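Long-range contacts in N-acetylmuramoyl-L-alanine amidase (Mycolicibacterium smegmatis, PDB 7AGM), which hydrolyses, with a bound zinc ion, the amide bond linking N-acetylmuramoyl residues to L-amino acids in peptidoglycan, probably during cell-wall remodelling: residues M9-P15 / V72-R78; N96-A102 / L173-P177; A139-R143 / Q159-N163; P30-G34 / S123-L127. All blocks are in the same frame, centred on the assembly; numbering follows the deposited sequence.

Contact 1. Residues M9-P15 / V72-R78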
loop_
_atom_site.group_PDB
_atom_site.type_symbol
_atom_site.label_atom_id
_atom_site.label_comp_id
_atom_site.label_asym_id
_atom_site.label_seq_id
_atom_site.Cartn_x
_atom_site.Cartn_y
_atom_site.Cartn_z
ATOM N N MET A 9 -12.205 -2.733 14.745
ATOM C CA MET A 9 -11.886 -1.662 13.816
ATOM C C MET A 9 -11.731 -2.224 12.406
ATOM O O MET A 9 -11.555 -3.430 12.211
ATOM C CB MET A 9 -10.641 -0.903 14.285
ATOM C CG MET A 9 -10.871 -0.195 15.631
ATOM S SD MET A 9 -9.435 0.712 16.244
ATOM C CE MET A 9 -9.587 2.278 15.392
ATOM N N ILE A 10 -11.827 -1.338 11.416
ATOM C CA ILE A 10 -11.977 -1.727 10.015
ATOM C C ILE A 10 -10.773 -1.252 9.216
ATOM O O ILE A 10 -10.451 -0.058 9.218
ATOM C CB ILE A 10 -13.272 -1.152 9.414
ATOM C CG1 ILE A 10 -14.486 -1.561 10.252
ATOM C CG2 ILE A 10 -13.416 -1.575 7.974
ATOM C CD1 ILE A 10 -15.691 -0.701 9.987
ATOM N N VAL A 11 -10.130 -2.177 8.506
ATOM C CA VAL A 11 -8.998 -1.875 7.638
ATOM C C VAL A 11 -9.334 -2.324 6.222
ATOM O O VAL A 11 -9.715 -3.484 6.004
ATOM C CB VAL A 11 -7.712 -2.574 8.123
ATOM C CG1 VAL A 11 -6.557 -2.333 7.146
ATOM C CG2 VAL A 11 -7.353 -2.124 9.541
ATOM N N PHE A 12 -9.186 -1.415 5.260
ATOM C CA PHE A 12 -9.297 -1.755 3.845
ATOM C C PHE A 12 -7.899 -1.979 3.281
ATOM O O PHE A 12 -7.023 -1.110 3.416
ATOM C CB PHE A 12 -10.004 -0.640 3.074
ATOM C CG PHE A 12 -10.276 -0.980 1.632
ATOM C CD1 PHE A 12 -11.382 -1.756 1.283
ATOM C CD2 PHE A 12 -9.440 -0.527 0.619
ATOM C CE1 PHE A 12 -11.638 -2.071 -0.051
ATOM C CE2 PHE A 12 -9.699 -0.831 -0.707
ATOM C CZ PHE A 12 -10.802 -1.611 -1.045
ATOM N N LEU A 13 -7.689 -3.148 2.667
ATOM C CA LEU A 13 -6.397 -3.556 2.128
ATOM C C LEU A 13 -6.457 -3.561 0.609
ATOM O O LEU A 13 -7.381 -4.135 0.021
ATOM C CB LEU A 13 -6.020 -4.951 2.635
ATOM C CG LEU A 13 -5.803 -5.059 4.145
ATOM C CD1 LEU A 13 -5.697 -6.526 4.558
ATOM C CD2 LEU A 13 -4.559 -4.270 4.572
ATOM N N ASP A 14 -5.463 -2.939 -0.024
ATOM C CA ASP A 14 -5.412 -2.799 -1.479
ATOM C C ASP A 14 -4.093 -3.334 -2.020
ATOM O O ASP A 14 -3.093 -2.605 -2.098
ATOM C CB ASP A 14 -5.621 -1.341 -1.890
ATOM C CG ASP A 14 -5.353 -1.110 -3.364
ATOM O OD1 ASP A 14 -5.712 -1.987 -4.179
ATOM O OD2 ASP A 14 -4.788 -0.044 -3.704
ATOM N N PRO A 15 -4.056 -4.602 -2.428
ATOM C CA PRO A 15 -2.858 -5.112 -3.115
ATOM C C PRO A 15 -2.783 -4.527 -4.517
ATOM O O PRO A 15 -3.667 -4.752 -5.349
ATOM C CB PRO A 15 -3.067 -6.631 -3.132
ATOM C CG PRO A 15 -4.549 -6.831 -2.978
ATOM C CD PRO A 15 -5.122 -5.611 -2.288
ATOM N N VAL A 72 -9.383 -7.690 13.982
ATOM C CA VAL A 72 -9.597 -6.513 13.145
ATOM C C VAL A 72 -10.367 -6.939 11.898
ATOM O O VAL A 72 -10.051 -7.968 11.284
ATOM C CB VAL A 72 -8.253 -5.852 12.783
ATOM C CG1 VAL A 72 -8.452 -4.763 11.739
ATOM C CG2 VAL A 72 -7.588 -5.268 14.045
ATOM N N ARG A 73 -11.400 -6.171 11.544
ATOM C CA ARG A 73 -12.185 -6.420 10.343
ATOM C C ARG A 73 -11.397 -5.982 9.120
ATOM O O ARG A 73 -10.728 -4.945 9.142
ATOM C CB ARG A 73 -13.475 -5.599 10.377
ATOM C CG ARG A 73 -14.474 -5.976 11.460
ATOM C CD ARG A 73 -15.689 -5.051 11.376
ATOM N NE ARG A 73 -16.899 -5.602 11.982
ATOM C CZ ARG A 73 -17.420 -5.201 13.138
ATOM N NH1 ARG A 73 -16.833 -4.234 13.845
ATOM N NH2 ARG A 73 -18.534 -5.769 13.588
ATOM N N THR A 74 -11.494 -6.757 8.044
ATOM C CA THR A 74 -10.812 -6.400 6.811
ATOM C C THR A 74 -11.728 -6.568 5.607
ATOM O O THR A 74 -12.682 -7.359 5.611
ATOM C CB THR A 74 -9.519 -7.218 6.584
ATOM O OG1 THR A 74 -9.835 -8.612 6.469
ATOM C CG2 THR A 74 -8.522 -7.017 7.727
ATOM N N ALA A 75 -11.386 -5.820 4.560
ATOM C CA ALA A 75 -11.893 -6.031 3.214
ATOM C C ALA A 75 -10.751 -5.763 2.251
ATOM O O ALA A 75 -9.818 -5.027 2.578
ATOM C CB ALA A 75 -13.081 -5.125 2.871
ATOM N N MET A 76 -10.814 -6.378 1.072
ATOM C CA MET A 76 -9.764 -6.240 0.071
ATOM C C MET A 76 -10.304 -5.658 -1.229
ATOM O O MET A 76 -11.478 -5.824 -1.575
ATOM C CB MET A 76 -9.054 -7.579 -0.180
ATOM C CG MET A 76 -8.229 -8.046 1.010
ATOM S SD MET A 76 -7.302 -9.543 0.661
ATOM C CE MET A 76 -6.367 -9.044 -0.778
ATOM N N SER A 77 -9.427 -4.971 -1.959
ATOM C CA SER A 77 -9.821 -4.348 -3.215
ATOM C C SER A 77 -9.967 -5.343 -4.359
ATOM O O SER A 77 -10.625 -5.024 -5.353
ATOM C CB SER A 77 -8.793 -3.292 -3.610
ATOM O OG SER A 77 -7.539 -3.900 -3.841
ATOM N N ARG A 78 -9.363 -6.525 -4.255
ATOM C CA ARG A 78 -9.498 -7.542 -5.285
ATOM C C ARG A 78 -9.456 -8.903 -4.616
ATOM O O ARG A 78 -8.972 -9.049 -3.490
ATOM C CB ARG A 78 -8.420 -7.414 -6.370
ATOM C CG ARG A 78 -6.988 -7.533 -5.872
ATOM C CD ARG A 78 -6.064 -7.450 -7.073
ATOM N NE ARG A 78 -4.648 -7.203 -6.804
ATOM C CZ ARG A 78 -3.664 -8.067 -7.059
ATOM N NH1 ARG A 78 -3.933 -9.286 -7.528
ATOM N NH2 ARG A 78 -2.404 -7.711 -6.846
#
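Asp14 swings CG to the side opposite its backbone N (chi1 171°), and Ser77 tucks OG between its N and carbonyl carbon (chi1 63°); the two ends then meet, Ser77 OG donating to Asp14 OD1 at 2.7 Å on the anti side of the carboxylate. Behind them strands 10-15 and 73-76 run parallel, with the alternation expected of such a ladder: Val11 N donates to Arg73 O at 2.9 Å, Ala75 N to Val11 O, and Leu13 N to Ala75 O at 2.8 Å. On the face carrying Phe12 and Ala75, the ring reaches past its own pair to put CZ 3.7 Å from Ser77 CB, where it also packs on Met94 and Ala95 of helix 88-98. At the C-terminal end of the ladder, Pro15 CG meets Met76 CE at 3.6 Å, the side chains crossing at about a right angle. Arg78 NE donates to Pro15 O at 3.0 Å; the oxygen lies in the guanidinium plane, but NE stands 40° out of the carbonyl plane, while NH2 reaches His53 O and NH1 Asp81. Arg91 also bridges to Asp14 OD1, and Ser105 OG bonds OD2. Both oxygens of this buried carboxylate are therefore held and its rotation is fixed, its side chain about 8 Å from the zinc ion.

Contact 2. Residues N96-A102 / L173-P177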
loop_
_atom_site.group_PDB
_atom_site.type_symbol
_atom_site.label_atom_id
_atom_site.label_comp_id
_atom_site.label_asym_id
_atom_site.label_seq_id
_atom_site.Cartn_x
_atom_site.Cartn_y
_atom_site.Cartn_z
ATOM N N ASN A 96 -13.727 4.100 0.495
ATOM C CA ASN A 96 -14.585 5.117 1.099
ATOM C C ASN A 96 -15.953 4.552 1.472
ATOM O O ASN A 96 -16.532 4.944 2.495
ATOM C CB ASN A 96 -14.731 6.320 0.163
ATOM C CG ASN A 96 -13.462 7.157 0.085
ATOM O OD1 ASN A 96 -12.688 7.218 1.042
ATOM N ND2 ASN A 96 -13.242 7.805 -1.054
ATOM N N SER A 97 -16.491 3.633 0.657
ATOM C CA SER A 97 -17.791 3.028 0.961
ATOM C C SER A 97 -17.778 2.290 2.290
ATOM O O SER A 97 -18.832 2.116 2.920
ATOM C CB SER A 97 -18.185 2.035 -0.138
ATOM O OG SER A 97 -18.340 2.675 -1.388
ATOM N N LEU A 98 -16.609 1.849 2.729
ATOM C CA LEU A 98 -16.488 1.103 3.964
ATOM C C LEU A 98 -16.281 2.003 5.176
ATOM O O LEU A 98 -16.381 1.516 6.306
ATOM C CB LEU A 98 -15.338 0.101 3.825
ATOM C CG LEU A 98 -15.154 -0.972 4.879
ATOM C CD1 LEU A 98 -16.436 -1.789 5.059
ATOM C CD2 LEU A 98 -13.996 -1.874 4.471
ATOM N N ARG A 99 -16.027 3.299 4.967
ATOM C CA ARG A 99 -15.727 4.258 6.027
ATOM C C ARG A 99 -14.752 3.635 7.035
ATOM O O ARG A 99 -15.043 3.578 8.234
ATOM C CB ARG A 99 -16.998 4.749 6.716
ATOM C CG ARG A 99 -18.130 5.110 5.754
ATOM C CD ARG A 99 -19.311 5.719 6.488
ATOM N NE ARG A 99 -18.922 7.012 7.033
ATOM C CZ ARG A 99 -19.115 8.178 6.423
ATOM N NH1 ARG A 99 -19.735 8.233 5.251
ATOM N NH2 ARG A 99 -18.692 9.294 6.993
ATOM N N PRO A 100 -13.603 3.153 6.578
ATOM C CA PRO A 100 -12.714 2.386 7.452
ATOM C C PRO A 100 -11.935 3.284 8.399
ATOM O O PRO A 100 -11.855 4.506 8.236
ATOM C CB PRO A 100 -11.759 1.721 6.456
ATOM C CG PRO A 100 -11.673 2.699 5.343
ATOM C CD PRO A 100 -13.025 3.344 5.236
ATOM N N HIS A 101 -11.329 2.636 9.397
ATOM C CA HIS A 101 -10.401 3.328 10.279
ATOM C C HIS A 101 -9.010 3.472 9.677
ATOM O O HIS A 101 -8.259 4.365 10.085
ATOM C CB HIS A 101 -10.331 2.606 11.623
ATOM C CG HIS A 101 -11.649 2.538 12.312
ATOM N ND1 HIS A 101 -12.480 1.443 12.227
ATOM C CD2 HIS A 101 -12.313 3.464 13.043
ATOM C CE1 HIS A 101 -13.586 1.683 12.910
ATOM N NE2 HIS A 101 -13.509 2.902 13.416
ATOM N N ALA A 102 -8.640 2.602 8.741
ATOM C CA ALA A 102 -7.343 2.691 8.091
ATOM C C ALA A 102 -7.436 2.034 6.726
ATOM O O ALA A 102 -8.137 1.033 6.558
ATOM C CB ALA A 102 -6.248 1.991 8.909
ATOM N N LEU A 173 -8.069 10.530 -3.392
ATOM C CA LEU A 173 -9.514 10.371 -3.305
ATOM C C LEU A 173 -9.981 9.807 -1.970
ATOM O O LEU A 173 -11.191 9.804 -1.709
ATOM C CB LEU A 173 -10.019 9.499 -4.462
ATOM C CG LEU A 173 -9.879 10.098 -5.868
ATOM C CD1 LEU A 173 -10.029 9.035 -6.954
ATOM C CD2 LEU A 173 -10.894 11.224 -6.065
ATOM N N ALA A 174 -9.062 9.345 -1.120
ATOM C CA ALA A 174 -9.459 8.771 0.162
ATOM C C ALA A 174 -10.016 9.838 1.091
ATOM O O ALA A 174 -9.476 10.945 1.193
ATOM C CB ALA A 174 -8.263 8.094 0.833
ATOM N N GLN A 175 -11.082 9.477 1.803
ATOM C CA GLN A 175 -11.727 10.342 2.783
ATOM C C GLN A 175 -11.560 9.820 4.205
ATOM O O GLN A 175 -12.185 10.353 5.131
ATOM C CB GLN A 175 -13.203 10.534 2.422
ATOM C CG GLN A 175 -13.407 11.104 1.017
ATOM C CD GLN A 175 -14.867 11.183 0.625
ATOM O OE1 GLN A 175 -15.753 10.972 1.451
ATOM N NE2 GLN A 175 -15.125 11.486 -0.641
ATOM N N PHE A 176 -10.719 8.805 4.389
ATOM C CA PHE A 176 -10.422 8.142 5.648
ATOM C C PHE A 176 -8.924 7.898 5.664
ATOM O O PHE A 176 -8.271 8.015 4.625
ATOM C CB PHE A 176 -11.227 6.832 5.732
ATOM C CG PHE A 176 -12.698 7.082 5.645
ATOM C CD1 PHE A 176 -13.343 7.130 4.416
ATOM C CD2 PHE A 176 -13.415 7.388 6.786
ATOM C CE1 PHE A 176 -14.688 7.452 4.339
ATOM C CE2 PHE A 176 -14.764 7.709 6.713
ATOM C CZ PHE A 176 -15.399 7.736 5.494
ATOM N N PRO A 177 -8.338 7.612 6.826
ATOM C CA PRO A 177 -6.871 7.555 6.912
ATOM C C PRO A 177 -6.308 6.521 5.944
ATOM O O PRO A 177 -6.800 5.391 5.866
ATOM C CB PRO A 177 -6.617 7.158 8.370
ATOM C CG PRO A 177 -7.808 7.682 9.091
ATOM C CD PRO A 177 -8.964 7.478 8.151
#
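Ala102 and Pro177 bring their CA atoms to 5.0 Å where two strands are about to pair, and further back the chain leaves helix 88-98 at Arg99, whose positive phi (43°) turns the backbone across the ring of Phe176. The ring takes that turn on one face: Arg99 CA stands 3.6 Å from the Phe176 centroid and only 14° off the ring normal, a CH-pi contact almost over the centre. Pro100 covers the same face off-centre, with CD 3.8 Å from Phe176 CG, its side chain crossing the aromatic one at about a right angle. The Arg99 guanidinium stands steeply against the ring in one conformer, but a second was modelled, so that part of the contact is doubtful. At the rim of the ring, in its plane, Asn96 OD1 comes within 3.4 Å of Phe176 CD1.

Asn96 also clasps the opposite backbone with both ends of its amide. Gln175 N donates to Asn96 OD1 at 2.9 Å, tilted 26° from the carbonyl plane, and Asn96 ND2 gives a hydrogen to Leu173 O at 2.9 Å. Further along, Pro177 CG lies 3.5 Å from His101 O, and Ala102 CA approaches Pro177 O in a CA-H...O contact; Pro177 goes on to bond Ile103 as strands 102-109 and 178-185 join. One amide thus satisfies a backbone acceptor and a backbone donor two residues apart, fixing its own flip and tying the helix end to the loop after helix 169-173, while the ring packs on the turn through CH-pi contacts, which are probably mainly dispersive.

Contact 3. Residues A139-R143 / Q159-N163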
loop_
_atom_site.group_PDB
_atom_site.type_symbol
_atom_site.label_atom_id
_atom_site.label_comp_id
_atom_site.label_asym_id
_atom_site.label_seq_id
_atom_site.Cartn_x
_atom_site.Cartn_y
_atom_site.Cartn_z
ATOM N N ALA A 139 1.226 7.676 8.325
ATOM C CA ALA A 139 2.450 7.522 7.547
ATOM C C ALA A 139 3.667 7.425 8.461
ATOM O O ALA A 139 4.545 6.581 8.249
ATOM C CB ALA A 139 2.600 8.665 6.545
ATOM N N LYS A 140 3.706 8.245 9.512
ATOM C CA LYS A 140 4.847 8.228 10.421
ATOM C C LYS A 140 4.904 6.931 11.221
ATOM O O LYS A 140 5.980 6.343 11.374
ATOM C CB LYS A 140 4.796 9.447 11.343
ATOM C CG LYS A 140 4.875 10.776 10.607
ATOM C CD LYS A 140 4.889 11.954 11.570
ATOM C CE LYS A 140 5.010 13.271 10.820
ATOM N NZ LYS A 140 5.071 14.438 11.741
ATOM N N VAL A 141 3.761 6.467 11.739
ATOM C CA VAL A 141 3.749 5.209 12.485
ATOM C C VAL A 141 4.180 4.057 11.583
ATOM O O VAL A 141 4.973 3.188 11.982
ATOM C CB VAL A 141 2.351 4.959 13.084
ATOM C CG1 VAL A 141 2.295 3.588 13.743
ATOM C CG2 VAL A 141 1.958 6.063 14.079
ATOM N N MET A 142 3.669 4.034 10.352
ATOM C CA MET A 142 4.022 2.968 9.418
ATOM C C MET A 142 5.509 3.002 9.083
ATOM O O MET A 142 6.195 1.971 9.117
ATOM C CB MET A 142 3.184 3.104 8.150
ATOM C CG MET A 142 3.471 2.024 7.107
ATOM S SD MET A 142 2.990 0.363 7.625
ATOM C CE MET A 142 1.211 0.454 7.431
ATOM N N ARG A 143 6.032 4.194 8.768
ATOM C CA ARG A 143 7.465 4.351 8.515
ATOM C C ARG A 143 8.298 3.862 9.697
ATOM O O ARG A 143 9.293 3.137 9.521
ATOM C CB ARG A 143 7.752 5.825 8.245
ATOM C CG ARG A 143 9.197 6.136 7.895
ATOM C CD ARG A 143 9.771 7.212 8.801
ATOM N NE ARG A 143 10.255 6.646 10.052
ATOM C CZ ARG A 143 11.486 6.161 10.229
ATOM N NH1 ARG A 143 12.367 6.176 9.231
ATOM N NH2 ARG A 143 11.838 5.662 11.407
ATOM N N GLN A 159 12.239 10.964 1.880
ATOM C CA GLN A 159 13.105 11.393 2.977
ATOM C C GLN A 159 12.842 10.504 4.184
ATOM O O GLN A 159 11.752 10.543 4.764
ATOM C CB GLN A 159 12.868 12.864 3.327
ATOM C CG GLN A 159 13.325 13.835 2.250
ATOM C CD GLN A 159 14.816 13.737 1.969
ATOM O OE1 GLN A 159 15.608 13.398 2.852
ATOM N NE2 GLN A 159 15.206 14.029 0.732
ATOM N N GLY A 160 13.833 9.696 4.554
ATOM C CA GLY A 160 13.695 8.820 5.701
ATOM C C GLY A 160 12.596 7.792 5.566
ATOM O O GLY A 160 12.119 7.264 6.575
ATOM N N GLY A 161 12.174 7.489 4.344
ATOM C CA GLY A 161 11.094 6.551 4.134
ATOM C C GLY A 161 9.717 7.169 4.050
ATOM O O GLY A 161 8.737 6.425 3.967
ATOM N N LEU A 162 9.605 8.500 4.099
ATOM C CA LEU A 162 8.348 9.217 3.920
ATOM C C LEU A 162 8.363 9.932 2.576
ATOM O O LEU A 162 9.400 10.453 2.151
ATOM C CB LEU A 162 8.142 10.247 5.038
ATOM C CG LEU A 162 7.793 9.667 6.408
ATOM C CD1 LEU A 162 7.798 10.775 7.458
ATOM C CD2 LEU A 162 6.438 8.954 6.365
ATOM N N ASN A 163 7.211 9.979 1.913
ATOM C CA ASN A 163 7.129 10.466 0.536
ATOM C C ASN A 163 5.771 11.132 0.325
ATOM O O ASN A 163 4.811 10.505 -0.143
ATOM C CB ASN A 163 7.350 9.305 -0.437
ATOM C CG ASN A 163 7.509 9.738 -1.886
ATOM O OD1 ASN A 163 7.122 8.999 -2.794
ATOM N ND2 ASN A 163 8.098 10.912 -2.112
#
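Arg143 and Leu162 cross at about a right angle, the aliphatic part of the arginine lying against the branch of the leucine, with Leu162 CG 4.0 Å from Arg143 CD. The leucine end enters beside helix 134-148: its CD2 rests 3.9 Å from Ala139 CB and 3.6 Å from Ala139 O, and the same methyl meets Arg143 CB, so one branch fills the groove between residues a single helical turn apart. Arg143 starts with CG anti to its backbone N, then bends twice, at chi2 (-126°, well off a staggered value) and at chi3 (84°). The double bend folds the chain back toward the turn, bringing CD to 3.2 Å from Gly160 O and pointing NH1 at that same oxygen. Arg143 NH1 donates to Gly160 O at 2.9 Å; the bond is nearly straight (165° at the hydrogen), and the acceptor sits at the guanidinium edge, in its plane.

The receiving loop is a type I' turn from Gln159 to Leu162, with glycines at both central positions, where phi is positive. It is closed by Gln159 N to Leu162 O and by Leu162 N to Gln159 O, each pair a backbone hydrogen bond. Gly161 is bonded in turn to Val120, while Ala139 packs on Tyr122 and Val179, which belong to strands 119-123 and 178-185. The chemistry is thus split: methyl packing joins the helix to edge strand 162-165, and a cationic side chain crosses the boundary to satisfy a turn carbonyl, an interaction its positive charge probably strengthens.

Contact 4. Residues P30-G34 / S123-L127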
loop_
_atom_site.group_PDB
_atom_site.type_symbol
_atom_site.label_atom_id
_atom_site.label_comp_id
_atom_site.label_asym_id
_atom_site.label_seq_id
_atom_site.Cartn_x
_atom_site.Cartn_y
_atom_site.Cartn_z
ATOM N N PRO A 30 -10.666 9.812 -12.968
ATOM C CA PRO A 30 -10.235 11.030 -12.272
ATOM C C PRO A 30 -9.151 10.755 -11.244
ATOM O O PRO A 30 -9.106 9.696 -10.612
ATOM C CB PRO A 30 -11.518 11.521 -11.591
ATOM C CG PRO A 30 -12.371 10.316 -11.471
ATOM C CD PRO A 30 -12.070 9.478 -12.676
ATOM N N THR A 31 -8.274 11.747 -11.075
ATOM C CA THR A 31 -7.178 11.676 -10.118
ATOM C C THR A 31 -7.520 12.287 -8.771
ATOM O O THR A 31 -6.804 12.036 -7.794
ATOM C CB THR A 31 -5.976 12.456 -10.652
ATOM O OG1 THR A 31 -6.326 13.850 -10.760
ATOM C CG2 THR A 31 -5.556 11.927 -11.998
ATOM N N GLY A 32 -8.572 13.107 -8.701
ATOM C CA GLY A 32 -8.901 13.834 -7.495
ATOM C C GLY A 32 -8.343 15.237 -7.437
ATOM O O GLY A 32 -8.692 15.990 -6.516
ATOM N N ARG A 33 -7.499 15.621 -8.390
ATOM C CA ARG A 33 -6.968 16.977 -8.455
ATOM C C ARG A 33 -7.238 17.630 -9.805
ATOM O O ARG A 33 -6.506 18.528 -10.227
ATOM C CB ARG A 33 -5.485 17.016 -8.090
ATOM C CG ARG A 33 -5.212 16.494 -6.694
ATOM C CD ARG A 33 -3.752 16.636 -6.326
ATOM N NE ARG A 33 -3.423 15.857 -5.142
ATOM C CZ ARG A 33 -3.358 16.334 -3.904
ATOM N NH1 ARG A 33 -3.587 17.623 -3.660
ATOM N NH2 ARG A 33 -3.054 15.516 -2.902
ATOM N N GLY A 34 -8.293 17.193 -10.488
ATOM C CA GLY A 34 -8.742 17.835 -11.707
ATOM C C GLY A 34 -8.248 17.206 -12.991
ATOM O O GLY A 34 -8.643 17.658 -14.073
ATOM N N SER A 123 -1.024 11.452 0.819
ATOM C CA SER A 123 -1.528 12.565 0.027
ATOM C C SER A 123 -1.040 13.897 0.574
ATOM O O SER A 123 -1.231 14.213 1.752
ATOM C CB SER A 123 -3.056 12.556 0.017
ATOM O OG SER A 123 -3.532 13.615 -0.801
ATOM N N SER A 124 -0.432 14.682 -0.297
ATOM C CA SER A 124 0.028 16.018 0.055
ATOM C C SER A 124 0.133 16.847 -1.216
ATOM O O SER A 124 0.674 16.369 -2.217
ATOM C CB SER A 124 1.380 15.942 0.760
ATOM O OG SER A 124 1.823 17.237 1.136
ATOM N N PRO A 125 -0.378 18.092 -1.231
ATOM C CA PRO A 125 -1.114 18.767 -0.157
ATOM C C PRO A 125 -2.440 18.081 0.146
ATOM O O PRO A 125 -3.059 17.492 -0.743
ATOM C CB PRO A 125 -1.389 20.165 -0.742
ATOM C CG PRO A 125 -0.402 20.337 -1.827
ATOM C CD PRO A 125 -0.174 18.975 -2.393
ATOM N N PRO A 126 -2.875 18.138 1.399
ATOM C CA PRO A 126 -4.094 17.416 1.776
ATOM C C PRO A 126 -5.336 18.034 1.151
ATOM O O PRO A 126 -5.431 19.251 0.954
ATOM C CB PRO A 126 -4.119 17.548 3.300
ATOM C CG PRO A 126 -3.392 18.848 3.570
ATOM C CD PRO A 126 -2.299 18.896 2.527
ATOM N N LEU A 127 -6.311 17.172 0.865
ATOM C CA LEU A 127 -7.578 17.583 0.279
ATOM C C LEU A 127 -8.741 17.538 1.259
ATOM O O LEU A 127 -9.841 17.979 0.905
ATOM C CB LEU A 127 -7.907 16.711 -0.943
ATOM C CG LEU A 127 -6.931 16.871 -2.113
ATOM C CD1 LEU A 127 -7.186 15.794 -3.155
ATOM C CD2 LEU A 127 -7.068 18.251 -2.732
#
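Arg33 grips a single carbonyl end-on: NH1 and NH2 both donate to Pro125 O, at 3.0 and 2.9 Å, and that oxygen sits at the guanidinium edge, 2° out of its plane. The two nitrogens reach it from opposite faces of the carbonyl plane, so the group straddles it. Over one face of the guanidinium lies Leu127, its CD1 3.9 Å from Arg33 CZ and its CD2 3.7 Å from NH1; the same CD1 also touches Gly32 O at 3.7 Å. Ser123 OG is close to Arg33 NH2, but the angle is too poor for a hydrogen bond, and that hydroxyl pairs with Gln131 OE1 instead.

One shell further out, Asn172 of helix 169-173 bonds this loop twice, accepting from Arg33 NH2 at OD1 and donating from ND2 to Thr31 O. Ser166 O adds a weak bond to NE. The arginine chain runs extended from CG to NE (chi2 -176°), which carries the charged end across to the second loop. At its root, Arg33 N donates to Thr31 OG1 at 3.2 Å, and this ring closed through the threonine hydroxyl is an ST turn. In the acceptor loop, the peptide bond before Pro125 is cis. The ST turn lies in the loop joining the antiparallel strands 28-30 and 36-38, a small beta-hairpin that Arg33 pins at the surface to the loop leaving strand 119-123.

How the contacts relate
From the N terminus, 9-15 opens contact 1, and 30-34 of contact 4 falls inside the loop that 72-78 then closes. Contact 2 opens at 96-102 before 123-127 closes contact 4, so contact 4 crosses both contacts 1 and 2. Contact 3 lies wholly between the segments of contact 2, which closes last, at 173-177. Contacts 1 and 2 touch, with Ile10 O 2.8 Å from His101 N, where strand 10-15 meets the start of strand 102-109; contacts 2 and 4 touch through Leu173 CD2 and Gly32 CA, 3.6 Å apart. Contacts 1 and 3 involve the two outermost strands of the main six-stranded sheet, 73-76 and 162-165; the centres of these two contacts lie about 21 Å apart.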